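Local coordinates for homocitrate synthase (Sulfolobus acidocaldarius, PDB 6KTQ), which catalyses the aldol-type condensation of acetyl-CoA with 2-oxoglutarate to give homocitrate, the first step of lysine biosynthesis through the alpha-aminoadipate pathway, at residues A[132-135]-A[136-140]; A[174-177]-A[178-182]; A[107-110]-A[111-114]. All blocks are in the same frame, centred on the assembly; numbering follows the deposited sequence.

Interaction 1. Residues A[132-135]-A[136-140]; sequences DTHL and KAKHH. With COA (coenzyme A), chain E.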
loop_
_atom_site.group_PDB
_atom_site.type_symbol
_atom_site.label_atom_id
_atom_site.label_comp_id
_atom_site.label_asym_id
_atom_site.label_seq_id
_atom_site.Cartn_x
_atom_site.Cartn_y
_atom_site.Cartn_z
ATOM N N ASP A 132 16.571 -12.682 22.022
ATOM C CA ASP A 132 17.651 -13.425 22.636
ATOM C C ASP A 132 17.897 -13.052 24.103
ATOM O O ASP A 132 18.164 -13.958 24.906
ATOM C CB ASP A 132 18.957 -13.275 21.850
ATOM C CG ASP A 132 18.891 -13.891 20.435
ATOM O OD1 ASP A 132 17.926 -14.589 20.052
ATOM O OD2 ASP A 132 19.842 -13.645 19.685
ATOM N N THR A 133 17.827 -11.763 24.480
ATOM C CA THR A 133 17.956 -11.422 25.893
ATOM C C THR A 133 16.812 -12.053 26.688
ATOM O O THR A 133 17.036 -12.569 27.766
ATOM C CB THR A 133 18.032 -9.891 26.222
ATOM O OG1 THR A 133 16.770 -9.253 25.946
ATOM C CG2 THR A 133 19.146 -9.217 25.446
ATOM N N HIS A 134 15.589 -12.026 26.180
ATOM C CA HIS A 134 14.491 -12.626 26.937
ATOM C C HIS A 134 14.652 -14.137 27.050
ATOM O O HIS A 134 14.451 -14.700 28.124
ATOM C CB HIS A 134 13.129 -12.314 26.327
ATOM C CG HIS A 134 12.592 -10.970 26.712
ATOM N ND1 HIS A 134 13.364 -9.824 26.692
ATOM C CD2 HIS A 134 11.365 -10.587 27.120
ATOM C CE1 HIS A 134 12.637 -8.793 27.072
ATOM N NE2 HIS A 134 11.421 -9.230 27.346
ATOM N N LEU A 135 14.981 -14.800 25.949
ATOM C CA LEU A 135 15.162 -16.265 25.982
ATOM C C LEU A 135 16.245 -16.673 26.973
ATOM O O LEU A 135 16.066 -17.617 27.740
ATOM C CB LEU A 135 15.513 -16.808 24.590
ATOM C CG LEU A 135 14.421 -16.725 23.545
ATOM C CD1 LEU A 135 15.020 -16.963 22.166
ATOM C CD2 LEU A 135 13.299 -17.699 23.827
ATOM N N LYS A 136 17.365 -15.970 26.954
ATOM C CA LYS A 136 18.465 -16.277 27.848
ATOM C C LYS A 136 18.186 -15.826 29.285
ATOM O O LYS A 136 18.136 -16.643 30.208
ATOM C CB LYS A 136 19.752 -15.629 27.348
ATOM C CG LYS A 136 20.940 -15.889 28.268
ATOM C CD LYS A 136 22.230 -15.284 27.741
ATOM C CE LYS A 136 23.353 -15.454 28.757
ATOM N NZ LYS A 136 24.558 -14.669 28.368
ATOM N N ALA A 137 18.002 -14.525 29.461
ATOM C CA ALA A 137 17.960 -13.913 30.788
ATOM C C ALA A 137 16.661 -14.108 31.522
ATOM O O ALA A 137 16.642 -14.154 32.741
ATOM C CB ALA A 137 18.263 -12.414 30.688
ATOM N N LYS A 138 15.559 -14.196 30.800
ATOM C CA LYS A 138 14.268 -14.237 31.435
ATOM C C LYS A 138 13.687 -15.640 31.528
ATOM O O LYS A 138 13.162 -16.045 32.572
ATOM C CB LYS A 138 13.336 -13.328 30.659
ATOM C CG LYS A 138 12.072 -12.959 31.376
ATOM C CD LYS A 138 11.299 -11.964 30.543
ATOM C CE LYS A 138 9.893 -12.465 30.293
ATOM N NZ LYS A 138 9.490 -12.264 28.880
ATOM N N HIS A 139 13.790 -16.381 30.433
ATOM C CA HIS A 139 13.213 -17.699 30.334
ATOM C C HIS A 139 14.226 -18.847 30.516
ATOM O O HIS A 139 13.808 -19.989 30.666
ATOM C CB HIS A 139 12.551 -17.859 28.964
ATOM C CG HIS A 139 11.425 -16.915 28.723
ATOM N ND1 HIS A 139 10.235 -16.981 29.413
ATOM C CD2 HIS A 139 11.296 -15.898 27.840
ATOM C CE1 HIS A 139 9.421 -16.039 28.972
ATOM N NE2 HIS A 139 10.039 -15.372 28.016
ATOM N N HIS A 140 15.522 -18.555 30.459
ATOM C CA HIS A 140 16.574 -19.580 30.560
ATOM C C HIS A 140 16.336 -20.766 29.626
ATOM O O HIS A 140 16.349 -21.933 30.052
ATOM C CB HIS A 140 16.722 -20.041 32.010
ATOM C CG HIS A 140 16.936 -18.908 32.949
ATOM N ND1 HIS A 140 15.941 -18.429 33.774
ATOM C CD2 HIS A 140 18.001 -18.093 33.129
ATOM C CE1 HIS A 140 16.401 -17.397 34.458
ATOM N NE2 HIS A 140 17.647 -17.171 34.083
HETATM N N1A COA E . 5.684 -18.028 30.292
HETATM C C2A COA E . 6.101 -18.885 31.265
HETATM N N3A COA E . 6.849 -18.494 32.340
HETATM C C4A COA E . 7.245 -17.214 32.481
HETATM C C5A COA E . 6.829 -16.232 31.477
HETATM C C6A COA E . 6.019 -16.720 30.342
HETATM N N6A COA E . 5.626 -15.846 29.395
HETATM N N7A COA E . 7.335 -15.047 31.865
HETATM C C8A COA E . 8.032 -15.250 33.022
HETATM N N9A COA E . 7.977 -16.541 33.369
HETATM C C1B COA E . 8.501 -17.152 34.599
HETATM C C2B COA E . 9.960 -16.923 34.883
HETATM O O2B COA E . 10.816 -17.790 34.162
HETATM C C3B COA E . 9.959 -17.209 36.367
HETATM O O3B COA E . 9.789 -18.573 36.685
HETATM P P3B COA E . 10.586 -19.190 37.931
HETATM O O7A COA E . 10.628 -20.619 37.529
HETATM O O8A COA E . 9.688 -18.848 39.102
HETATM O O9A COA E . 11.911 -18.504 37.967
HETATM C C4B COA E . 8.726 -16.492 36.851
HETATM O O4B COA E . 7.821 -16.548 35.721
HETATM C C5B COA E . 9.363 -15.179 37.286
HETATM O O5B COA E . 8.561 -14.334 37.998
HETATM P P1A COA E . 8.209 -14.240 39.563
HETATM O O1A COA E . 7.422 -13.003 39.327
HETATM O O2A COA E . 9.373 -14.233 40.517
HETATM O O3A COA E . 7.316 -15.571 39.724
HETATM P P2A COA E . 6.126 -15.829 40.733
HETATM O O4A COA E . 6.553 -15.433 42.123
HETATM O O5A COA E . 5.596 -17.203 40.432
HETATM O O6A COA E . 4.957 -14.853 40.255
HETATM C CBP COA E . 3.312 -13.918 38.754
HETATM C CCP COA E . 4.415 -14.967 38.930
HETATM C CDP COA E . 2.723 -13.975 37.336
HETATM C CEP COA E . 2.193 -14.210 39.762
HETATM C CAP COA E . 3.936 -12.556 39.075
HETATM O OAP COA E . 5.154 -12.316 38.358
HETATM C C9P COA E . 2.983 -11.448 38.769
HETATM O O9P COA E . 2.000 -11.316 39.461
HETATM N N8P COA E . 3.298 -10.686 37.718
HETATM C C7P COA E . 2.506 -9.560 37.261
HETATM C C6P COA E . 2.013 -9.798 35.825
HETATM C C5P COA E . 3.194 -9.791 34.875
HETATM O O5P COA E . 4.341 -9.963 35.312
HETATM N N4P COA E . 2.917 -9.614 33.575
HETATM C C3P COA E . 3.988 -9.686 32.581
HETATM C C2P COA E . 3.609 -9.180 31.200
HETATM S S1P COA E . 5.018 -9.603 30.130
#

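Interaction 2. Residues A[174-177]-A[178-182]; sequences ADYQ and YLLEV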
loop_
_atom_site.group_PDB
_atom_site.type_symbol
_atom_site.label_atom_id
_atom_site.label_comp_id
_atom_site.label_asym_id
_atom_site.label_seq_id
_atom_site.Cartn_x
_atom_site.Cartn_y
_atom_site.Cartn_z
ATOM N N ALA A 174 13.990 -8.836 18.523
ATOM C CA ALA A 174 14.219 -10.237 18.261
ATOM C C ALA A 174 14.835 -10.445 16.891
ATOM O O ALA A 174 14.678 -9.626 15.996
ATOM C CB ALA A 174 12.919 -11.011 18.341
ATOM N N ASP A 175 15.506 -11.582 16.740
ATOM C CA ASP A 175 15.962 -12.049 15.424
ATOM C C ASP A 175 14.737 -12.207 14.522
ATOM O O ASP A 175 13.813 -12.938 14.850
ATOM C CB ASP A 175 16.694 -13.391 15.585
ATOM C CG ASP A 175 17.208 -13.929 14.247
ATOM O OD1 ASP A 175 16.392 -14.381 13.408
ATOM O OD2 ASP A 175 18.409 -13.811 14.026
ATOM N N TYR A 176 14.699 -11.495 13.403
ATOM C CA TYR A 176 13.526 -11.500 12.554
ATOM C C TYR A 176 13.199 -12.875 11.929
ATOM O O TYR A 176 12.036 -13.257 11.816
ATOM C CB TYR A 176 13.644 -10.434 11.465
ATOM C CG TYR A 176 12.354 -10.215 10.723
ATOM C CD1 TYR A 176 11.209 -9.823 11.396
ATOM C CD2 TYR A 176 12.272 -10.382 9.336
ATOM C CE1 TYR A 176 10.018 -9.648 10.717
ATOM C CE2 TYR A 176 11.080 -10.193 8.651
ATOM C CZ TYR A 176 9.965 -9.817 9.334
ATOM O OH TYR A 176 8.769 -9.614 8.669
ATOM N N GLN A 177 14.229 -13.609 11.538
ATOM C CA GLN A 177 14.036 -14.976 11.083
ATOM C C GLN A 177 13.362 -15.819 12.151
ATOM O O GLN A 177 12.468 -16.612 11.859
ATOM C CB GLN A 177 15.372 -15.619 10.725
ATOM C CG GLN A 177 15.252 -16.533 9.531
ATOM C CD GLN A 177 14.810 -15.762 8.308
ATOM O OE1 GLN A 177 13.960 -16.220 7.532
ATOM N NE2 GLN A 177 15.359 -14.561 8.148
ATOM N N TYR A 178 13.802 -15.652 13.393
ATOM C CA TYR A 178 13.194 -16.395 14.496
ATOM C C TYR A 178 11.760 -15.963 14.710
ATOM O O TYR A 178 10.868 -16.797 14.838
ATOM C CB TYR A 178 14.005 -16.241 15.778
ATOM C CG TYR A 178 13.455 -17.078 16.913
ATOM C CD1 TYR A 178 13.380 -18.491 16.817
ATOM C CD2 TYR A 178 13.034 -16.482 18.093
ATOM C CE1 TYR A 178 12.880 -19.248 17.857
ATOM C CE2 TYR A 178 12.551 -17.235 19.136
ATOM C CZ TYR A 178 12.473 -18.612 19.030
ATOM O OH TYR A 178 11.981 -19.331 20.102
ATOM N N LEU A 179 11.521 -14.652 14.714
ATOM C CA LEU A 179 10.148 -14.155 14.798
ATOM C C LEU A 179 9.227 -14.822 13.773
ATOM O O LEU A 179 8.101 -15.195 14.088
ATOM C CB LEU A 179 10.112 -12.624 14.650
ATOM C CG LEU A 179 8.724 -11.993 14.693
ATOM C CD1 LEU A 179 8.014 -12.329 15.988
ATOM C CD2 LEU A 179 8.844 -10.486 14.513
ATOM N N LEU A 180 9.691 -14.966 12.539
ATOM C CA LEU A 180 8.860 -15.584 11.504
ATOM C C LEU A 180 8.552 -17.047 11.867
ATOM O O LEU A 180 7.430 -17.514 11.685
ATOM C CB LEU A 180 9.583 -15.519 10.139
ATOM C CG LEU A 180 9.790 -14.120 9.509
ATOM C CD1 LEU A 180 10.496 -14.209 8.153
ATOM C CD2 LEU A 180 8.454 -13.406 9.363
ATOM N N GLU A 181 9.566 -17.754 12.358
ATOM C CA GLU A 181 9.436 -19.149 12.819
ATOM C C GLU A 181 8.428 -19.216 13.996
ATOM O O GLU A 181 7.538 -20.083 14.045
ATOM C CB GLU A 181 10.798 -19.747 13.278
ATOM C CG GLU A 181 11.977 -19.751 12.279
ATOM C CD GLU A 181 13.339 -20.134 12.902
ATOM O OE1 GLU A 181 14.377 -19.459 12.624
ATOM O OE2 GLU A 181 13.379 -21.132 13.671
ATOM N N VAL A 182 8.556 -18.270 14.929
ATOM C CA VAL A 182 7.607 -18.177 16.043
ATOM C C VAL A 182 6.192 -18.055 15.530
ATOM O O VAL A 182 5.294 -18.766 15.996
ATOM C CB VAL A 182 7.933 -16.982 16.983
ATOM C CG1 VAL A 182 6.790 -16.747 17.959
ATOM C CG2 VAL A 182 9.237 -17.230 17.712
#

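Interaction 3. Residues A[107-110]-A[111-114]; sequences RAVK and RDIE. With COA (coenzyme A), chain E.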
loop_
_atom_site.group_PDB
_atom_site.type_symbol
_atom_site.label_atom_id
_atom_site.label_comp_id
_atom_site.label_asym_id
_atom_site.label_seq_id
_atom_site.Cartn_x
_atom_site.Cartn_y
_atom_site.Cartn_z
ATOM N N ARG A 107 0.553 -16.454 31.025
ATOM C CA ARG A 107 1.885 -16.955 30.736
ATOM C C ARG A 107 1.723 -18.225 29.931
ATOM O O ARG A 107 0.614 -18.753 29.792
ATOM C CB ARG A 107 2.679 -17.242 32.020
ATOM C CG ARG A 107 3.134 -15.971 32.709
ATOM C CD ARG A 107 3.895 -16.296 33.974
ATOM N NE ARG A 107 3.014 -16.996 34.889
ATOM C CZ ARG A 107 3.416 -17.583 36.006
ATOM N NH1 ARG A 107 4.704 -17.555 36.371
ATOM N NH2 ARG A 107 2.514 -18.185 36.763
ATOM N N ALA A 108 2.820 -18.710 29.393
ATOM C CA ALA A 108 2.822 -20.013 28.763
ATOM C C ALA A 108 2.990 -21.044 29.872
ATOM O O ALA A 108 4.019 -21.670 29.986
ATOM C CB ALA A 108 3.942 -20.112 27.749
ATOM N N VAL A 109 1.968 -21.197 30.701
ATOM C CA VAL A 109 1.985 -22.200 31.761
ATOM C C VAL A 109 0.556 -22.695 31.894
ATOM O O VAL A 109 -0.386 -21.898 31.870
ATOM C CB VAL A 109 2.553 -21.698 33.131
ATOM C CG1 VAL A 109 3.798 -20.845 32.965
ATOM C CG2 VAL A 109 1.525 -20.943 33.946
ATOM N N LYS A 110 0.417 -24.011 32.009
ATOM C CA LYS A 110 -0.880 -24.694 32.035
ATOM C C LYS A 110 -1.863 -24.067 33.012
ATOM O O LYS A 110 -3.021 -23.822 32.663
ATOM C CB LYS A 110 -0.700 -26.173 32.403
ATOM C CG LYS A 110 -0.568 -27.132 31.221
ATOM C CD LYS A 110 -0.304 -28.575 31.669
ATOM C CE LYS A 110 -0.994 -28.931 32.992
ATOM N NZ LYS A 110 -0.761 -30.341 33.410
ATOM N N ARG A 111 -1.400 -23.819 34.232
ATOM C CA ARG A 111 -2.224 -23.164 35.254
ATOM C C ARG A 111 -2.913 -21.906 34.707
ATOM O O ARG A 111 -4.138 -21.859 34.644
ATOM C CB ARG A 111 -1.386 -22.814 36.491
ATOM C CG ARG A 111 -2.192 -22.351 37.701
ATOM C CD ARG A 111 -2.875 -23.505 38.421
ATOM N NE ARG A 111 -4.164 -23.899 37.831
ATOM C CZ ARG A 111 -5.374 -23.594 38.321
ATOM N NH1 ARG A 111 -5.520 -22.874 39.434
ATOM N NH2 ARG A 111 -6.467 -24.023 37.689
ATOM N N ASP A 112 -2.129 -20.905 34.297
ATOM C CA ASP A 112 -2.700 -19.644 33.766
ATOM C C ASP A 112 -3.748 -19.922 32.712
ATOM O O ASP A 112 -4.843 -19.353 32.751
ATOM C CB ASP A 112 -1.627 -18.742 33.154
ATOM C CG ASP A 112 -0.732 -18.157 34.168
ATOM O OD1 ASP A 112 -0.730 -18.681 35.297
ATOM O OD2 ASP A 112 -0.030 -17.170 33.852
ATOM N N ILE A 113 -3.420 -20.817 31.778
ATOM C CA ILE A 113 -4.329 -21.141 30.675
ATOM C C ILE A 113 -5.658 -21.728 31.178
ATOM O O ILE A 113 -6.738 -21.286 30.762
ATOM C CB ILE A 113 -3.651 -22.080 29.657
ATOM C CG1 ILE A 113 -2.581 -21.309 28.881
ATOM C CG2 ILE A 113 -4.673 -22.654 28.681
ATOM C CD1 ILE A 113 -1.479 -22.159 28.298
ATOM N N GLU A 114 -5.573 -22.697 32.088
ATOM C CA GLU A 114 -6.769 -23.305 32.703
ATOM C C GLU A 114 -7.632 -22.261 33.411
ATOM O O GLU A 114 -8.865 -22.282 33.313
ATOM C CB GLU A 114 -6.362 -24.388 33.710
ATOM C CG GLU A 114 -5.775 -25.643 33.070
ATOM C CD GLU A 114 -4.795 -26.376 33.983
ATOM O OE1 GLU A 114 -4.659 -25.990 35.163
ATOM O OE2 GLU A 114 -4.142 -27.329 33.518
HETATM N N1A COA E . 5.684 -18.028 30.292
HETATM C C2A COA E . 6.101 -18.885 31.265
HETATM N N3A COA E . 6.849 -18.494 32.340
HETATM C C4A COA E . 7.245 -17.214 32.481
HETATM C C5A COA E . 6.829 -16.232 31.477
HETATM C C6A COA E . 6.019 -16.720 30.342
HETATM N N6A COA E . 5.626 -15.846 29.395
HETATM N N7A COA E . 7.335 -15.047 31.865
HETATM C C8A COA E . 8.032 -15.250 33.022
HETATM N N9A COA E . 7.977 -16.541 33.369
HETATM C C1B COA E . 8.501 -17.152 34.599
HETATM C C2B COA E . 9.960 -16.923 34.883
HETATM O O2B COA E . 10.816 -17.790 34.162
HETATM C C3B COA E . 9.959 -17.209 36.367
HETATM O O3B COA E . 9.789 -18.573 36.685
HETATM P P3B COA E . 10.586 -19.190 37.931
HETATM O O7A COA E . 10.628 -20.619 37.529
HETATM O O8A COA E . 9.688 -18.848 39.102
HETATM O O9A COA E . 11.911 -18.504 37.967
HETATM C C4B COA E . 8.726 -16.492 36.851
HETATM O O4B COA E . 7.821 -16.548 35.721
HETATM C C5B COA E . 9.363 -15.179 37.286
HETATM O O5B COA E . 8.561 -14.334 37.998
HETATM P P1A COA E . 8.209 -14.240 39.563
HETATM O O1A COA E . 7.422 -13.003 39.327
HETATM O O2A COA E . 9.373 -14.233 40.517
HETATM O O3A COA E . 7.316 -15.571 39.724
HETATM P P2A COA E . 6.126 -15.829 40.733
HETATM O O4A COA E . 6.553 -15.433 42.123
HETATM O O5A COA E . 5.596 -17.203 40.432
HETATM O O6A COA E . 4.957 -14.853 40.255
HETATM C CBP COA E . 3.312 -13.918 38.754
HETATM C CCP COA E . 4.415 -14.967 38.930
HETATM C CDP COA E . 2.723 -13.975 37.336
HETATM C CEP COA E . 2.193 -14.210 39.762
HETATM C CAP COA E . 3.936 -12.556 39.075
HETATM O OAP COA E . 5.154 -12.316 38.358
HETATM C C9P COA E . 2.983 -11.448 38.769
HETATM O O9P COA E . 2.000 -11.316 39.461
HETATM N N8P COA E . 3.298 -10.686 37.718
HETATM C C7P COA E . 2.506 -9.560 37.261
HETATM C C6P COA E . 2.013 -9.798 35.825
HETATM C C5P COA E . 3.194 -9.791 34.875
HETATM O O5P COA E . 4.341 -9.963 35.312
HETATM N N4P COA E . 2.917 -9.614 33.575
HETATM C C3P COA E . 3.988 -9.686 32.581
HETATM C C2P COA E . 3.609 -9.180 31.200
HETATM S S1P COA E . 5.018 -9.603 30.130
#

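Interaction 1. Residues A[132-135]-A[136-140]
The carbonyl oxygen of H134 is gripped by two backbone donors at the end of a short helix: H139 N lies 2.9 Å from H134 O, nearly in line with the carbonyl bond, and K138 N reaches the same oxygen from above the carbonyl plane, with a C=O...N angle of only 131°. The i to i+5 bond marks a widened, pi-type turn, whereas one residue earlier A137 N meets T133 O at 2.8 Å in ordinary alpha-helical fashion. H140, with positive phi, then leaves the helix.

The side chains of H134 and K138 run alongside each other in the same direction. K138 CG stands anti to the backbone N (chi1 -164°), and bends at the third and fourth torsions carry the ammonium group back to the imidazole, where NZ comes within 3.1 Å of H134 CD2, obliquely to the ring. The charge of K138 is met by E169, a residue of both the coenzyme A and 2-oxoglutarate pockets.

H139 presents its ring edge to the coenzyme: CE1 is 3.6 Å from C5A of the adenine, while K138 CB lies on one imidazole face, offset toward the rim. H139 also stacks on Y128, and G129 N bonds to its NE2, which fixes the ring's rotation. A weak bond of 3.3 Å joins the ribose hydroxyl O2B of coenzyme A to K138 O, placing the widened turn at the nucleotide.

Helix 132-138 follows strand 123-129, and L135 packs against R143 and A146 at the start of helix 143-159.

Interaction 2. Residues A[174-177]-A[178-182]
D175 caps helix 176-189 through Y178: its OD1 accepts from Y178 N at 2.9 Å through its anti side, the N-H pointing at it with an angle of 154°. CG stands anti to the residue's own N (chi1 -179°), which swings the carboxylate back over the helix start, as is usual for an aspartate N-cap. Among the backbone bonds, D175 O receives L179 N at 2.9 Å in an almost straight line, and Y176 O takes L180 N in the next i to i+4 step.

Apolar contacts gather round the Y176 ring. L180 CG lies over one face, 4.2 Å above the ring plane and offset toward the rim, and L180 CD2 is 3.9 Å from Y176 CZ. L179 CD2 comes up obliquely, 4.0 Å from Y176 CD1. The hydroxyl beyond this packing is hydrogen-bonded to D214 of helix 205-218.

On another flank, Y178 takes V182 CG2 against a face of its own ring, 3.6 Å above the plane, while its OH reaches R143 O.

L179 on A168 and V182 on F166 pack the helix onto strand 163-169; that strand, helix 176-189 and strand 193-198 form a beta-alpha-beta unit of the TIM barrel.

Interaction 3. Residues A[107-110]-A[111-114]
R107 and D112 meet where a TIM-barrel strand gives way to its helix: the loop after strand 101-106 turns into helix 110-118, with V109 at the N-cap position, and borders the adenosine end of coenzyme A. Along the R107 side chain, CB lies 3.3 Å from D112 OD2 and also borders the adenine atom N1A. CG keeps both neighbours, touching the carboxylate and C6A, and CD passes the adenine at C4A and C5A. A bend at the third torsion (chi3 -62°) then brings NE back to D112 OD2, 3.2 Å away, in a salt bridge whose N-H...O angle is 172°. The carboxylate oxygen lies in the guanidinium plane, although the two flat groups are turned 38° against each other. Over the guanidinium centre sits the pantetheine methyl CDP, and NH1 makes a weak bond to the ribose oxygen O4B. A methionine in place of R107 would probably cost D112 its salt-bridge partner and the ribose oxygen this weak donor, leaving the backbone N at this position and H75 to hold the carboxylate less firmly.

D112 OD2 is a shared acceptor: R107 N approaches on the anti side at 3.0 Å and NE on the syn side, well out of the carboxylate plane, while H75 NE2 bonds to the same oxygen. Together these hold the carboxylate behind the coenzyme-binding arginine as a second-shell support. V109 faces both ways, its CG2 lying against D112 OD1 and its CG1 3.5 Å from adenine C2A.

Inside the helix, K110 O accepts E114 N almost straight, at 2.8 Å. E114 OE2 bonds to Y156 of helix 143-159. A108, at the centre of an inverse gamma turn, directs its backbone N at adenine N1A, 3.1 Å away.

In the fold
All three interactions belong to one TIM-barrel domain and follow one another along the chain: interaction 3 first, after strand 101-106, then interaction 1, after strand 123-129, and interaction 2, after strand 163-169. These strands are consecutive parallel neighbours in the barrel sheet. Centres of interactions 1 and 2 lie about 15 Å apart, and the two touch where L135 CD1 packs 3.9 Å from Y178 CE2. Interactions 1 and 3 have centres about 19 Å apart and do not touch directly; coenzyme A joins them, its adenosine part meeting both. Helix 143-159 contacts all three. Interaction 2 touches no coenzyme and meets interaction 1 simply through L135.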